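Local coordinates for YARHG domain-containing protein (Legionella pneumophila subsp. pneumophila, PDB 4G2A) that is of unknown function but may bind a nutrient, with a strand-rich DUF4424 region and a helical YARHG domain, at residues D3-G8 with N74-L79. Sequence-based numbering, arbitrary orientation.
Sequences DTAVGG and NSEIAL. With SO4 (sulfate ion), chain K.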
loop_
_atom_site.group_PDB
_atom_site.type_symbol
_atom_site.label_atom_id
_atom_site.label_comp_id
_atom_site.label_asym_id
_atom_site.label_seq_id
_atom_site.Cartn_x
_atom_site.Cartn_y
_atom_site.Cartn_z
ATOM N N ASP A 3 -7.441 7.764 -13.189
ATOM C CA ASP A 3 -7.290 8.326 -11.852
ATOM C C ASP A 3 -6.264 7.576 -11.009
ATOM O O ASP A 3 -5.530 8.186 -10.233
ATOM C CB ASP A 3 -8.642 8.296 -11.109
ATOM C CG ASP A 3 -9.740 9.193 -11.652
ATOM O OD1 ASP A 3 -9.449 10.016 -12.569
ATOM O OD2 ASP A 3 -10.900 9.091 -11.145
ATOM N N THR A 4 -6.265 6.258 -11.117
ATOM C CA THR A 4 -5.442 5.388 -10.299
ATOM C C THR A 4 -4.547 4.480 -11.125
ATOM O O THR A 4 -5.020 3.839 -12.070
ATOM C CB THR A 4 -6.389 4.523 -9.415
ATOM O OG1 THR A 4 -7.269 5.390 -8.705
ATOM C CG2 THR A 4 -5.644 3.589 -8.430
ATOM N N ALA A 5 -3.268 4.389 -10.732
ATOM C CA ALA A 5 -2.375 3.389 -11.291
ATOM C C ALA A 5 -2.407 2.225 -10.302
ATOM O O ALA A 5 -1.896 2.335 -9.179
ATOM C CB ALA A 5 -0.983 3.944 -11.495
ATOM N N VAL A 6 -3.140 1.169 -10.680
ATOM C CA VAL A 6 -3.404 -0.053 -9.923
ATOM C C VAL A 6 -2.135 -0.921 -9.888
ATOM O O VAL A 6 -1.552 -1.243 -10.943
ATOM C CB VAL A 6 -4.643 -0.789 -10.528
ATOM C CG1 VAL A 6 -4.902 -2.129 -9.844
ATOM C CG2 VAL A 6 -5.889 0.086 -10.431
ATOM N N GLY A 7 -1.717 -1.270 -8.662
ATOM C CA GLY A 7 -0.512 -2.052 -8.418
ATOM C C GLY A 7 -0.695 -3.476 -7.919
ATOM O O GLY A 7 0.260 -4.255 -7.925
ATOM N N GLY A 8 -1.903 -3.823 -7.499
ATOM C CA GLY A 8 -2.202 -5.144 -6.946
ATOM C C GLY A 8 -2.343 -5.084 -5.442
ATOM O O GLY A 8 -2.048 -4.058 -4.823
ATOM N N ASN A 74 -7.765 -2.023 -18.807
ATOM C CA ASN A 74 -8.623 -0.839 -18.618
ATOM C C ASN A 74 -7.948 0.279 -17.851
ATOM O O ASN A 74 -8.387 1.437 -17.903
ATOM C CB ASN A 74 -9.895 -1.234 -17.852
ATOM C CG ASN A 74 -11.004 -1.737 -18.732
ATOM O OD1 ASN A 74 -11.438 -2.883 -18.612
ATOM N ND2 ASN A 74 -11.512 -0.878 -19.621
ATOM N N SER A 75 -6.927 -0.077 -17.090
ATOM C CA SER A 75 -6.275 0.867 -16.213
ATOM C C SER A 75 -4.776 0.936 -16.433
ATOM O O SER A 75 -4.151 0.055 -17.036
ATOM C CB SER A 75 -6.556 0.475 -14.756
ATOM O OG SER A 75 -6.318 1.537 -13.841
ATOM N N GLU A 76 -4.218 2.006 -15.888
ATOM C CA GLU A 76 -2.809 2.266 -15.776
ATOM C C GLU A 76 -2.314 1.310 -14.721
ATOM O O GLU A 76 -3.022 1.052 -13.742
ATOM C CB GLU A 76 -2.600 3.723 -15.375
ATOM C CG GLU A 76 -1.152 4.152 -15.390
ATOM C CD GLU A 76 -0.890 5.575 -14.944
ATOM O OE1 GLU A 76 -1.865 6.331 -14.729
ATOM O OE2 GLU A 76 0.301 5.940 -14.829
ATOM N N ILE A 77 -1.158 0.735 -14.934
ATOM C CA ILE A 77 -0.610 -0.211 -13.976
ATOM C C ILE A 77 0.564 0.450 -13.256
ATOM O O ILE A 77 1.342 1.180 -13.887
ATOM C CB ILE A 77 -0.207 -1.557 -14.668
ATOM C CG1 ILE A 77 -1.409 -2.282 -15.319
ATOM C CG2 ILE A 77 0.574 -2.505 -13.750
ATOM C CD1 ILE A 77 -2.706 -2.601 -14.465
ATOM N N ALA A 78 0.647 0.210 -11.928
ATOM C CA ALA A 78 1.761 0.542 -11.044
ATOM C C ALA A 78 2.637 -0.730 -10.952
ATOM O O ALA A 78 2.262 -1.737 -10.342
ATOM C CB ALA A 78 1.255 0.993 -9.670
ATOM N N LEU A 79 3.761 -0.701 -11.640
ATOM C CA LEU A 79 4.687 -1.830 -11.751
ATOM C C LEU A 79 5.841 -1.793 -10.772
ATOM O O LEU A 79 6.479 -0.745 -10.653
ATOM C CB LEU A 79 5.290 -1.815 -13.158
ATOM C CG LEU A 79 4.632 -2.633 -14.254
ATOM C CD1 LEU A 79 5.417 -2.451 -15.545
ATOM C CD2 LEU A 79 4.631 -4.123 -13.912
HETATM S S SO4 K . -9.595 4.632 -13.129
HETATM O O1 SO4 K . -8.144 4.448 -13.231
HETATM O O2 SO4 K . -10.039 5.659 -14.084
HETATM O O3 SO4 K . -10.258 3.359 -13.448
HETATM O O4 SO4 K . -9.936 5.041 -11.760
HETATM O O HOH W 1 1.654 -4.433 -10.471
#
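V6 and I77 form a parallel beta bridge, through which the N-terminal strand 4-6 picks up the short strand 76-77 as an extra edge of the strand-rich part of the chain. Two backbone hydrogen bonds hold it. V6 N gives to E76 O at 3.1 Å, rather bent at 141°. A78 N reaches V6 O at 2.8 Å and is nearly straight at 172°. V6 O also takes a CA-H...O contact from I77 CA.

The E76 side chain leaves the strand on the side of A5. Its CB sits 4.1 Å from A5 CA. With CG anti to the backbone N (chi1 -173°) and the chain extended beyond it, the side chain passes the A5 methyl, CG lying 3.9 Å from A5 CB. At the tip the methyl sits over the flat face of the carboxylate, with A5 CB 3.8 Å from CD and equally far, 4.1 Å, from OE1 and OE2. A5 CB also touches A78 CB, and Y149 of strand 136-150 packs against A5, E76 and A78 alike. That strand pairs antiparallel with 4-6, which therefore runs between two neighbours.

At the start of strand 4-6, a sulfate, probably from the crystallisation liquor, receives weak hydrogen bonds from D3 N and T4 N, and N2 ND2 adds another. Beyond the last backbone bond the two segments are joined by one water, which donates to both G7 O and A78 O, the latter at 2.8 Å.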